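Local coordinates for type IV pilus biogenesis protein PilB (Streptococcus sanguinis, PDB 7B7P) that serves as a minor subunit of type IV pili and has a direct role in adhesion, probably through its metal-binding von Willebrand factor A-like module, at residues N161-F166 and I267-Q272; S213-G218 and Q228-L233; L276-L281 and G361-N366. One frame throughout, in Å; residues are numbered along the deposited sequence.

Interaction 1. Residues N161-F166 and I267-Q272; sequences NIAVSF and ISLQSQ
In the von Willebrand factor A-like module, strand 162-169 of the central sheet is covered on one face by the last turn of helix 258-270, and Leu269 of that helix packs against Ala163 and Ser165, whose side chains point to the same face of the strand. Leu269 CD2 lies 3.7 Å from Ala163 CB and also reaches Ser165 CB, while CG rests 3.8 Å from Ser165 CB, with CD1 beside the same carbon. Leu269 CG stands anti to its own carbonyl carbon (chi1 -80°), which carries the isobutyl group down onto the strand. Just past the helix end, Gln272 adds its CB, 4.1 Å from Ala163 CB. Ser165 OG and Ser268 OG are 4.0 Å apart and do not bond; both turn to the amide of Asn215 on the neighbouring strand, Ser165 OG to its OD1 and Ser268 OG to its ND2, and Ser268 OG also bonds to Gly265 O within its helix. Buried hydroxyls are thus satisfied beside an apolar core, and the small residues on the strand let the helix come close, with 6.8 Å between Ser165 CA and Leu269 CA. Such helix-on-sheet packing is that of the alpha/beta Rossmann-like vWA fold.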
ATOM      1  N   ASN A 161       3.086  12.559   5.451  1.00 92.21           N
ATOM      2  CA  ASN A 161       3.759  12.645   4.167  1.00 87.49           C
ATOM      3  C   ASN A 161       4.024  11.244   3.631  1.00 83.99           C
ATOM      4  O   ASN A 161       4.189  10.285   4.392  1.00 78.14           O
ATOM      5  CB  ASN A 161       5.063  13.435   4.284  1.00 88.86           C
ATOM      6  CG  ASN A 161       4.874  14.741   5.026  1.00 93.51           C
ATOM      7  OD1 ASN A 161       4.213  15.652   4.528  1.00 94.12           O
ATOM      8  ND2 ASN A 161       5.440  14.836   6.230  1.00 95.87           N
ATOM      9  N   ILE A 162       4.035  11.131   2.306  1.00 81.81           N
ATOM     10  CA  ILE A 162       4.197   9.853   1.629  1.00 76.70           C
ATOM     11  C   ILE A 162       5.258  10.005   0.550  1.00 74.90           C
ATOM     12  O   ILE A 162       5.186  10.922  -0.277  1.00 74.30           O
ATOM     13  CB  ILE A 162       2.873   9.370   1.007  1.00 76.79           C
ATOM     14  CG1 ILE A 162       1.862   9.000   2.097  1.00 79.03           C
ATOM     15  CG2 ILE A 162       3.127   8.217   0.058  1.00 67.32           C
ATOM     16  CD1 ILE A 162       0.436   8.782   1.563  1.00 82.43           C
ATOM     17  N   ALA A 163       6.227   9.097   0.541  1.00 70.98           N
ATOM     18  CA  ALA A 163       7.225   9.049  -0.512  1.00 70.08           C
ATOM     19  C   ALA A 163       7.064   7.760  -1.302  1.00 65.12           C
ATOM     20  O   ALA A 163       6.816   6.698  -0.729  1.00 65.73           O
ATOM     21  CB  ALA A 163       8.635   9.144   0.058  1.00 66.26           C
ATOM     22  N   VAL A 164       7.186   7.868  -2.620  1.00 59.19           N
ATOM     23  CA  VAL A 164       7.039   6.738  -3.518  1.00 62.00           C
ATOM     24  C   VAL A 164       8.232   6.752  -4.451  1.00 65.18           C
ATOM     25  O   VAL A 164       8.454   7.732  -5.164  1.00 66.87           O
ATOM     26  CB  VAL A 164       5.730   6.793  -4.325  1.00 66.58           C
ATOM     27  CG1 VAL A 164       5.646   5.588  -5.252  1.00 63.95           C
ATOM     28  CG2 VAL A 164       4.517   6.856  -3.397  1.00 65.20           C
ATOM     29  N   SER A 165       9.013   5.686  -4.438  1.00 65.92           N
ATOM     30  CA  SER A 165      10.110   5.564  -5.385  1.00 66.11           C
ATOM     31  C   SER A 165       9.688   4.616  -6.492  1.00 63.30           C
ATOM     32  O   SER A 165       9.374   3.446  -6.228  1.00 62.80           O
ATOM     33  CB  SER A 165      11.399   5.077  -4.719  1.00 59.16           C
ATOM     34  OG  SER A 165      12.441   5.118  -5.685  1.00 58.18           O
ATOM     35  N   PHE A 166       9.662   5.133  -7.717  1.00 60.99           N
ATOM     36  CA  PHE A 166       9.418   4.339  -8.907  1.00 60.36           C
ATOM     37  C   PHE A 166      10.732   3.800  -9.424  1.00 61.59           C
ATOM     38  O   PHE A 166      11.676   4.568  -9.629  1.00 59.61           O
ATOM     39  CB  PHE A 166       8.748   5.179  -9.995  1.00 67.24           C
ATOM     40  CG  PHE A 166       7.302   5.448  -9.725  1.00 67.41           C
ATOM     41  CD1 PHE A 166       6.343   4.476  -9.981  1.00 62.39           C
ATOM     42  CD2 PHE A 166       6.904   6.659  -9.191  1.00 68.64           C
ATOM     43  CE1 PHE A 166       4.995   4.717  -9.709  1.00 70.66           C
ATOM     44  CE2 PHE A 166       5.567   6.912  -8.930  1.00 73.69           C
ATOM     45  CZ  PHE A 166       4.613   5.941  -9.181  1.00 73.33           C
ATOM     46  N   ILE A 267      17.588   3.434  -0.857  1.00 59.35           N
ATOM     47  CA  ILE A 267      18.415   4.395  -0.129  1.00 64.47           C
ATOM     48  C   ILE A 267      17.877   5.807  -0.314  1.00 60.62           C
ATOM     49  O   ILE A 267      17.857   6.596   0.635  1.00 63.35           O
ATOM     50  CB  ILE A 267      19.912   4.301  -0.495  1.00 64.23           C
ATOM     51  CG1 ILE A 267      20.721   5.164   0.483  1.00 70.11           C
ATOM     52  CG2 ILE A 267      20.198   4.771  -1.884  1.00 60.96           C
ATOM     53  CD1 ILE A 267      22.203   4.799   0.559  1.00 69.60           C
ATOM     54  N   SER A 268      17.386   6.140  -1.513  1.00 64.07           N
ATOM     55  CA  SER A 268      16.762   7.457  -1.678  1.00 64.16           C
ATOM     56  C   SER A 268      15.517   7.601  -0.800  1.00 65.39           C
ATOM     57  O   SER A 268      15.235   8.691  -0.303  1.00 69.22           O
ATOM     58  CB  SER A 268      16.428   7.719  -3.146  1.00 63.24           C
ATOM     59  OG  SER A 268      15.330   6.945  -3.591  1.00 65.06           O
ATOM     60  N   LEU A 269      14.797   6.508  -0.548  1.00 65.25           N
ATOM     61  CA  LEU A 269      13.652   6.574   0.356  1.00 67.32           C
ATOM     62  C   LEU A 269      14.096   6.760   1.808  1.00 70.98           C
ATOM     63  O   LEU A 269      13.408   7.425   2.601  1.00 63.23           O
ATOM     64  CB  LEU A 269      12.803   5.307   0.218  1.00 62.80           C
ATOM     65  CG  LEU A 269      11.836   5.189  -0.958  1.00 64.88           C
ATOM     66  CD1 LEU A 269      11.193   3.807  -0.893  1.00 61.17           C
ATOM     67  CD2 LEU A 269      10.758   6.299  -0.931  1.00 62.76           C
ATOM     68  N   GLN A 270      15.234   6.170   2.182  1.00 65.10           N
ATOM     69  CA  GLN A 270      15.718   6.341   3.545  1.00 67.41           C
ATOM     70  C   GLN A 270      15.966   7.809   3.879  1.00 65.88           C
ATOM     71  O   GLN A 270      15.802   8.219   5.033  1.00 67.73           O
ATOM     72  CB  GLN A 270      16.992   5.525   3.769  1.00 69.47           C
ATOM     73  CG  GLN A 270      16.799   4.018   3.841  1.00 68.68           C
ATOM     74  CD  GLN A 270      15.798   3.571   4.899  1.00 69.92           C
ATOM     75  OE1 GLN A 270      15.186   2.505   4.768  1.00 73.84           O
ATOM     76  NE2 GLN A 270      15.658   4.348   5.967  1.00 72.61           N
ATOM     77  N   SER A 271      16.320   8.613   2.889  1.00 62.54           N
ATOM     78  CA  SER A 271      16.650  10.007   3.113  1.00 68.86           C
ATOM     79  C   SER A 271      15.445  10.926   3.003  1.00 71.44           C
ATOM     80  O   SER A 271      15.613  12.142   3.069  1.00 74.89           O
ATOM     81  CB  SER A 271      17.725  10.448   2.125  1.00 67.94           C
ATOM     82  OG  SER A 271      17.122  10.883   0.920  1.00 81.34           O
ATOM     83  N   GLN A 272      14.247  10.386   2.819  1.00 71.08           N
ATOM     84  CA  GLN A 272      13.041  11.200   2.783  1.00 72.44           C
ATOM     85  C   GLN A 272      12.336  11.147   4.125  1.00 77.41           C
ATOM     86  O   GLN A 272      12.357  10.106   4.796  1.00 82.03           O
ATOM     87  CB  GLN A 272      12.086  10.721   1.692  1.00 74.69           C
ATOM     88  CG  GLN A 272      12.578  11.053   0.304  1.00 74.79           C
ATOM     89  CD  GLN A 272      12.672  12.552   0.079  1.00 74.91           C
ATOM     90  OE1 GLN A 272      11.710  13.274   0.299  1.00 76.52           O
ATOM     91  NE2 GLN A 272      13.835  13.024  -0.355  1.00 77.88           N
TER

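Interaction 2. Residues S213-G218 and Q228-L233; sequences SVNLVG and QNFSNL
Ser213, Val214, Asn215 and Phe230 bury nearly equal areas where strand 230-232 runs antiparallel beside strand 213-218, and the most distinctive meeting is that of Asn215 with Phe230. The carboxamide of Asn215 lies over one face of the Phe230 ring, the two planes 16° apart, with CG 3.4 Å from Phe230 CZ and displaced toward the rim. Its CB sits almost on the ring normal, 3.9 Å from the centroid, a CH-pi contact. With chi1 at 74°, Asn215 CG stands between the backbone N and carbonyl carbon, which folds the amide over the ring. From there ND2 reaches Gln228 O at 3.1 Å in a fairly straight bond (162° at the hydrogen); the acceptor is close to the amide plane, but the donor stands above the carbonyl plane of Gln228. Val214 and Ser231 form the hydrogen-bonded pair, Val214 N to Ser231 O at 3.0 Å and Ser231 N to Val214 O at 2.9 Å. On their side of the sheet Val214 CG2 meets Leu233 CD2 at 4.1 Å, both side chains packing on Ile203 of helix 191-209. Ser213 and Asn232 are a non-hydrogen-bonded pair; Ser213 CA lies 3.0 Å from Ser231 O, a CA-H...O contact, and Ser213 CB lies 3.9 Å from Phe230 CB. With OD1 accepting from Ser165 and ND2 donating to Ser268 and Gln228, the Asn215 amide cannot easily turn on the aromatic ring.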
ATOM      1  N   SER A 213       5.246  12.685  -2.369  1.00 77.28           N
ATOM      2  CA  SER A 213       6.351  12.972  -3.268  1.00 78.59           C
ATOM      3  C   SER A 213       6.894  11.692  -3.890  1.00 69.33           C
ATOM      4  O   SER A 213       6.733  10.591  -3.360  1.00 70.65           O
ATOM      5  CB  SER A 213       7.469  13.751  -2.556  1.00 78.34           C
ATOM      6  OG  SER A 213       7.578  13.348  -1.216  1.00 84.22           O
ATOM      7  N   VAL A 214       7.516  11.856  -5.048  1.00 70.85           N
ATOM      8  CA  VAL A 214       7.943  10.744  -5.877  1.00 71.39           C
ATOM      9  C   VAL A 214       9.326  11.059  -6.437  1.00 73.38           C
ATOM     10  O   VAL A 214       9.708  12.224  -6.581  1.00 71.05           O
ATOM     11  CB  VAL A 214       6.926  10.481  -7.019  1.00 74.10           C
ATOM     12  CG1 VAL A 214       5.491  10.448  -6.490  1.00 71.08           C
ATOM     13  CG2 VAL A 214       7.034  11.553  -8.082  1.00 75.66           C
ATOM     14  N   ASN A 215      10.092  10.007  -6.734  1.00 70.00           N
ATOM     15  CA  ASN A 215      11.285  10.130  -7.563  1.00 68.09           C
ATOM     16  C   ASN A 215      11.285   8.962  -8.536  1.00 67.24           C
ATOM     17  O   ASN A 215      10.425   8.079  -8.471  1.00 68.98           O
ATOM     18  CB  ASN A 215      12.579  10.196  -6.731  1.00 68.82           C
ATOM     19  CG  ASN A 215      12.978   8.848  -6.136  1.00 73.19           C
ATOM     20  OD1 ASN A 215      12.137   7.952  -5.989  1.00 68.25           O
ATOM     21  ND2 ASN A 215      14.276   8.691  -5.804  1.00 60.15           N
ATOM     22  N   LEU A 216      12.260   8.940  -9.431  1.00 63.12           N
ATOM     23  CA  LEU A 216      12.277   7.979 -10.518  1.00 65.03           C
ATOM     24  C   LEU A 216      13.658   7.345 -10.611  1.00 67.31           C
ATOM     25  O   LEU A 216      14.656   8.057 -10.770  1.00 67.85           O
ATOM     26  CB  LEU A 216      11.898   8.657 -11.841  1.00 68.50           C
ATOM     27  CG  LEU A 216      11.697   7.679 -13.002  1.00 73.67           C
ATOM     28  CD1 LEU A 216      10.647   6.614 -12.641  1.00 64.72           C
ATOM     29  CD2 LEU A 216      11.331   8.410 -14.304  1.00 73.08           C
ATOM     30  N   VAL A 217      13.709   6.016 -10.520  1.00 62.78           N
ATOM     31  CA  VAL A 217      14.930   5.238 -10.698  1.00 61.96           C
ATOM     32  C   VAL A 217      14.749   4.355 -11.924  1.00 63.76           C
ATOM     33  O   VAL A 217      13.724   3.676 -12.067  1.00 64.61           O
ATOM     34  CB  VAL A 217      15.256   4.376  -9.458  1.00 59.88           C
ATOM     35  CG1 VAL A 217      16.425   3.394  -9.744  1.00 57.02           C
ATOM     36  CG2 VAL A 217      15.553   5.239  -8.243  1.00 61.68           C
ATOM     37  N   GLY A 218      15.740   4.359 -12.800  1.00 62.00           N
ATOM     38  CA  GLY A 218      15.805   3.413 -13.891  1.00 57.57           C
ATOM     39  C   GLY A 218      16.859   2.365 -13.581  1.00 61.08           C
ATOM     40  O   GLY A 218      17.802   2.614 -12.842  1.00 55.12           O
ATOM     41  N   GLN A 228      16.607  12.040  -9.165  1.00 64.26           N
ATOM     42  CA  GLN A 228      17.068  11.531  -7.886  1.00 71.58           C
ATOM     43  C   GLN A 228      16.268  12.111  -6.729  1.00 70.86           C
ATOM     44  O   GLN A 228      15.886  11.382  -5.808  1.00 68.75           O
ATOM     45  CB  GLN A 228      18.560  11.816  -7.712  1.00 68.21           C
ATOM     46  CG  GLN A 228      19.036  11.652  -6.289  1.00 65.10           C
ATOM     47  CD  GLN A 228      20.541  11.462  -6.185  1.00 68.33           C
ATOM     48  OE1 GLN A 228      21.298  11.969  -7.010  1.00 66.97           O
ATOM     49  NE2 GLN A 228      20.977  10.731  -5.166  1.00 64.43           N
ATOM     50  N   ASN A 229      16.002  13.406  -6.752  1.00 72.93           N
ATOM     51  CA  ASN A 229      15.317  14.029  -5.630  1.00 73.48           C
ATOM     52  C   ASN A 229      13.812  13.897  -5.799  1.00 71.06           C
ATOM     53  O   ASN A 229      13.311  13.662  -6.897  1.00 72.20           O
ATOM     54  CB  ASN A 229      15.719  15.502  -5.494  1.00 80.71           C
ATOM     55  CG  ASN A 229      17.207  15.674  -5.195  1.00 83.48           C
ATOM     56  OD1 ASN A 229      17.726  15.151  -4.197  1.00 86.15           O
ATOM     57  ND2 ASN A 229      17.900  16.399  -6.065  1.00 83.07           N
ATOM     58  N   PHE A 230      13.093  14.052  -4.690  1.00 71.67           N
ATOM     59  CA  PHE A 230      11.657  13.790  -4.635  1.00 75.40           C
ATOM     60  C   PHE A 230      10.854  15.058  -4.924  1.00 77.47           C
ATOM     61  O   PHE A 230      10.971  16.049  -4.193  1.00 83.49           O
ATOM     62  CB  PHE A 230      11.276  13.228  -3.266  1.00 71.29           C
ATOM     63  CG  PHE A 230      11.641  11.786  -3.087  1.00 71.01           C
ATOM     64  CD1 PHE A 230      12.976  11.399  -2.956  1.00 70.05           C
ATOM     65  CD2 PHE A 230      10.655  10.811  -3.068  1.00 69.81           C
ATOM     66  CE1 PHE A 230      13.319  10.056  -2.798  1.00 70.89           C
ATOM     67  CE2 PHE A 230      10.987   9.455  -2.908  1.00 73.86           C
ATOM     68  CZ  PHE A 230      12.326   9.082  -2.776  1.00 72.16           C
ATOM     69  N   SER A 231      10.027  15.017  -5.976  1.00 77.30           N
ATOM     70  CA  SER A 231       9.070  16.088  -6.259  1.00 76.68           C
ATOM     71  C   SER A 231       7.819  15.908  -5.416  1.00 79.88           C
ATOM     72  O   SER A 231       7.188  14.846  -5.455  1.00 80.50           O
ATOM     73  CB  SER A 231       8.658  16.102  -7.734  1.00 79.44           C
ATOM     74  OG  SER A 231       9.744  15.925  -8.621  1.00 84.46           O
ATOM     75  N   ASN A 232       7.443  16.945  -4.670  1.00 83.70           N
ATOM     76  CA  ASN A 232       6.106  16.982  -4.093  1.00 86.78           C
ATOM     77  C   ASN A 232       5.113  17.334  -5.194  1.00 89.71           C
ATOM     78  O   ASN A 232       5.285  18.334  -5.900  1.00 91.89           O
ATOM     79  CB  ASN A 232       6.023  17.996  -2.953  1.00 88.18           C
ATOM     80  CG  ASN A 232       4.760  17.837  -2.123  1.00 91.34           C
ATOM     81  OD1 ASN A 232       3.752  17.306  -2.594  1.00 93.50           O
ATOM     82  ND2 ASN A 232       4.806  18.306  -0.885  1.00 92.45           N
ATOM     83  N   LEU A 233       4.087  16.499  -5.359  1.00 89.29           N
ATOM     84  CA  LEU A 233       3.124  16.739  -6.428  1.00 93.78           C
ATOM     85  C   LEU A 233       2.198  17.913  -6.128  1.00 95.43           C
ATOM     86  O   LEU A 233       1.646  18.498  -7.065  1.00 99.55           O
ATOM     87  CB  LEU A 233       2.304  15.477  -6.695  1.00 90.58           C
ATOM     88  CG  LEU A 233       3.100  14.188  -6.900  1.00 84.57           C
ATOM     89  CD1 LEU A 233       2.156  13.007  -6.958  1.00 79.92           C
ATOM     90  CD2 LEU A 233       3.956  14.264  -8.149  1.00 79.00           C
TER

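Interaction 3. Residues L276-L281 and G361-N366; sequences LKYIVL and GIKRVN
Lys277, near the start of strand 276-283, meets Gly361 and Lys363 of the neighbouring parallel segment. The Lys277 backbone N donates to a water at 3.0 Å, and this water donates to Gly361 O, bridging the two segments ahead of the first direct bond. The aliphatic part of the Lys277 side chain passes Gly361 O, with CD 3.8 Å away, before its NZ is held by the carbonyls of Leu269 and Gln272. Lys277 O accepts from Lys363 N at 2.8 Å. Tyr278 lies alongside both Lys363 and Arg364, all pointing the same way. Arg364 NH1 comes to the edge of the phenol ring, 3.6 Å from Tyr278 CE1, with ring and guanidinium planes 31° apart, while Lys363 CG lies 3.7 Å from the same CE1. Asp419 of helix 402-424 ties the group together, taking a hydrogen bond from Tyr278 OH and a salt bridge from Arg364 NH1; Glu393 pairs with Arg364 NH2. These carboxylates probably balance the buried guanidinium. Ile279 turns to the other face, where CG2 meets Val365 CG1 at 4.0 Å. Each of these methyls stands anti to its own backbone N (Val365 chi1 180°), which sets the two side by side. Both residues pack under helix 258-270, on Leu269 and Met266 respectively. Both the N and the O of Ile279 bond to segment 361-366, straddling Val365: N to Arg364 O and O to Asn366 N. Val280, back on the face of Tyr278, brings its CG2 to 4.4 Å from Asn366 CB. Leu281 N closes the pairing with a nearly straight bond to Asn366 O, 2.7 Å and 178° at the hydrogen. Parallel strands with helices on both faces, as here, mark the central sheet of a vWA domain.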
ATOM      1  N   LEU A 276       5.068   7.231   5.393  1.00 75.95           N
ATOM      2  CA  LEU A 276       4.699   6.104   4.546  1.00 77.98           C
ATOM      3  C   LEU A 276       5.625   6.101   3.337  1.00 73.42           C
ATOM      4  O   LEU A 276       5.679   7.091   2.599  1.00 71.14           O
ATOM      5  CB  LEU A 276       3.235   6.193   4.108  1.00 75.83           C
ATOM      6  CG  LEU A 276       2.205   6.027   5.228  1.00 78.81           C
ATOM      7  CD1 LEU A 276       0.775   6.120   4.701  1.00 78.54           C
ATOM      8  CD2 LEU A 276       2.430   4.720   5.935  1.00 76.41           C
ATOM      9  N   LYS A 277       6.349   4.989   3.133  1.00 69.26           N
ATOM     10  CA  LYS A 277       7.346   4.886   2.072  1.00 67.79           C
ATOM     11  C   LYS A 277       7.083   3.668   1.199  1.00 62.92           C
ATOM     12  O   LYS A 277       6.795   2.578   1.705  1.00 65.78           O
ATOM     13  CB  LYS A 277       8.772   4.809   2.651  1.00 68.05           C
ATOM     14  CG  LYS A 277       9.165   6.001   3.513  1.00 67.66           C
ATOM     15  CD  LYS A 277      10.555   5.782   4.117  1.00 70.71           C
ATOM     16  CE  LYS A 277      10.852   6.804   5.205  1.00 67.38           C
ATOM     17  NZ  LYS A 277      12.239   7.266   5.145  1.00 69.20           N
ATOM     18  N   TYR A 278       7.253   3.843  -0.105  1.00 57.31           N
ATOM     19  CA  TYR A 278       6.829   2.844  -1.073  1.00 64.00           C
ATOM     20  C   TYR A 278       7.851   2.689  -2.187  1.00 61.34           C
ATOM     21  O   TYR A 278       8.381   3.680  -2.694  1.00 62.47           O
ATOM     22  CB  TYR A 278       5.475   3.228  -1.693  1.00 64.87           C
ATOM     23  CG  TYR A 278       4.340   3.226  -0.696  1.00 67.95           C
ATOM     24  CD1 TYR A 278       3.739   2.035  -0.300  1.00 64.73           C
ATOM     25  CD2 TYR A 278       3.874   4.412  -0.146  1.00 65.98           C
ATOM     26  CE1 TYR A 278       2.709   2.027   0.592  1.00 66.61           C
ATOM     27  CE2 TYR A 278       2.844   4.412   0.757  1.00 70.49           C
ATOM     28  CZ  TYR A 278       2.264   3.221   1.126  1.00 71.98           C
ATOM     29  OH  TYR A 278       1.239   3.229   2.036  1.00 74.97           O
ATOM     30  N   ILE A 279       8.085   1.442  -2.593  1.00 60.76           N
ATOM     31  CA  ILE A 279       8.754   1.127  -3.852  1.00 59.05           C
ATOM     32  C   ILE A 279       7.730   0.555  -4.830  1.00 57.61           C
ATOM     33  O   ILE A 279       6.956  -0.343  -4.482  1.00 59.00           O
ATOM     34  CB  ILE A 279       9.908   0.134  -3.641  1.00 58.46           C
ATOM     35  CG1 ILE A 279      10.979   0.750  -2.739  1.00 58.74           C
ATOM     36  CG2 ILE A 279      10.474  -0.329  -4.994  1.00 53.77           C
ATOM     37  CD1 ILE A 279      12.022   1.561  -3.486  1.00 55.75           C
ATOM     38  N   VAL A 280       7.738   1.053  -6.054  1.00 56.88           N
ATOM     39  CA  VAL A 280       6.978   0.456  -7.145  1.00 58.74           C
ATOM     40  C   VAL A 280       7.997   0.034  -8.173  1.00 57.09           C
ATOM     41  O   VAL A 280       8.606   0.876  -8.838  1.00 59.93           O
ATOM     42  CB  VAL A 280       5.941   1.414  -7.751  1.00 59.58           C
ATOM     43  CG1 VAL A 280       5.315   0.800  -8.998  1.00 57.51           C
ATOM     44  CG2 VAL A 280       4.894   1.725  -6.714  1.00 55.68           C
ATOM     45  N   LEU A 281       8.206  -1.263  -8.282  1.00 56.23           N
ATOM     46  CA  LEU A 281       9.250  -1.806  -9.127  1.00 59.07           C
ATOM     47  C   LEU A 281       8.592  -2.479 -10.316  1.00 57.64           C
ATOM     48  O   LEU A 281       7.738  -3.343 -10.137  1.00 55.75           O
ATOM     49  CB  LEU A 281      10.105  -2.802  -8.344  1.00 58.91           C
ATOM     50  CG  LEU A 281      11.383  -3.208  -9.072  1.00 57.92           C
ATOM     51  CD1 LEU A 281      12.465  -3.515  -8.059  1.00 61.46           C
ATOM     52  CD2 LEU A 281      11.118  -4.410  -9.932  1.00 58.40           C
ATOM     53  N   GLY A 361      12.728   1.405   6.630  1.00 64.88           N
ATOM     54  CA  GLY A 361      11.529   2.187   6.882  1.00 73.01           C
ATOM     55  C   GLY A 361      10.337   1.938   5.973  1.00 73.44           C
ATOM     56  O   GLY A 361       9.359   2.696   6.020  1.00 72.86           O
ATOM     57  N   ILE A 362      10.375   0.911   5.129  1.00 70.76           N
ATOM     58  CA  ILE A 362       9.550   0.896   3.928  1.00 64.77           C
ATOM     59  C   ILE A 362       8.247   0.151   4.198  1.00 66.55           C
ATOM     60  O   ILE A 362       8.242  -0.943   4.777  1.00 62.85           O
ATOM     61  CB  ILE A 362      10.332   0.292   2.752  1.00 67.61           C
ATOM     62  CG1 ILE A 362      11.397   1.296   2.318  1.00 66.70           C
ATOM     63  CG2 ILE A 362       9.419  -0.026   1.570  1.00 59.63           C
ATOM     64  CD1 ILE A 362      12.392   0.720   1.393  1.00 62.87           C
ATOM     65  N   LYS A 363       7.135   0.771   3.810  1.00 63.85           N
ATOM     66  CA  LYS A 363       5.826   0.188   4.088  1.00 66.96           C
ATOM     67  C   LYS A 363       5.542  -1.006   3.181  1.00 62.32           C
ATOM     68  O   LYS A 363       5.133  -2.067   3.656  1.00 67.55           O
ATOM     69  CB  LYS A 363       4.743   1.257   3.924  1.00 69.91           C
ATOM     70  CG  LYS A 363       3.331   0.723   3.963  1.00 70.65           C
ATOM     71  CD  LYS A 363       2.991   0.195   5.334  1.00 70.97           C
ATOM     72  CE  LYS A 363       1.479   0.278   5.578  1.00 72.24           C
ATOM     73  NZ  LYS A 363       1.023  -0.834   6.441  1.00 67.63           N
ATOM     74  N   ARG A 364       5.767  -0.866   1.879  1.00 62.90           N
ATOM     75  CA  ARG A 364       5.433  -1.961   0.972  1.00 63.01           C
ATOM     76  C   ARG A 364       6.260  -1.821  -0.296  1.00 63.09           C
ATOM     77  O   ARG A 364       6.547  -0.704  -0.742  1.00 60.29           O
ATOM     78  CB  ARG A 364       3.924  -1.974   0.634  1.00 64.45           C
ATOM     79  CG  ARG A 364       3.470  -2.944  -0.495  1.00 60.63           C
ATOM     80  CD  ARG A 364       1.937  -2.899  -0.736  1.00 63.28           C
ATOM     81  NE  ARG A 364       1.233  -2.931   0.544  1.00 75.37           N
ATOM     82  CZ  ARG A 364       0.574  -1.899   1.055  1.00 71.27           C
ATOM     83  NH1 ARG A 364       0.508  -0.764   0.380  1.00 70.56           N
ATOM     84  NH2 ARG A 364       0.001  -1.998   2.240  1.00 73.07           N
ATOM     85  N   VAL A 365       6.658  -2.964  -0.854  1.00 57.33           N
ATOM     86  CA  VAL A 365       7.224  -3.030  -2.197  1.00 57.62           C
ATOM     87  C   VAL A 365       6.199  -3.685  -3.118  1.00 61.63           C
ATOM     88  O   VAL A 365       5.830  -4.850  -2.923  1.00 60.62           O
ATOM     89  CB  VAL A 365       8.554  -3.800  -2.238  1.00 55.22           C
ATOM     90  CG1 VAL A 365       9.089  -3.834  -3.684  1.00 51.04           C
ATOM     91  CG2 VAL A 365       9.581  -3.187  -1.255  1.00 50.29           C
ATOM     92  N   ASN A 366       5.773  -2.948  -4.138  1.00 55.65           N
ATOM     93  CA  ASN A 366       4.951  -3.473  -5.220  1.00 58.50           C
ATOM     94  C   ASN A 366       5.857  -3.829  -6.393  1.00 58.82           C
ATOM     95  O   ASN A 366       6.674  -3.008  -6.825  1.00 60.37           O
ATOM     96  CB  ASN A 366       3.898  -2.450  -5.669  1.00 59.01           C
ATOM     97  CG  ASN A 366       2.736  -2.317  -4.680  1.00 60.55           C
ATOM     98  OD1 ASN A 366       1.729  -3.014  -4.796  1.00 71.13           O
ATOM     99  ND2 ASN A 366       2.869  -1.412  -3.727  1.00 62.00           N
TER
HETATM  100  O   HOH W   1       6.787   3.341   5.594  1.00 63.44           O

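All three interactions meet on one sheet, in which strand 162-169 of interaction 1 lies between strand 212-219 of interaction 2 and strand 276-283 of interaction 3. The centre of interaction 1 is about 8 Å from each of the others, whose own centres are about 13 Å apart. Leu269 joins interactions 1 and 3, its CD1 lying 3.5 Å from Ile279 CD1; Phe230 reaches from interaction 2 under the helix end, its CE1 3.4 Å from Ser268 O. Interactions 1 and 2 lie away from the magnesium site. Interaction 3 comes nearer: the Leu281 side chain is about 10 Å from that of Asp284, a magnesium-binding residue, and about 11 Å from a bound magnesium ion.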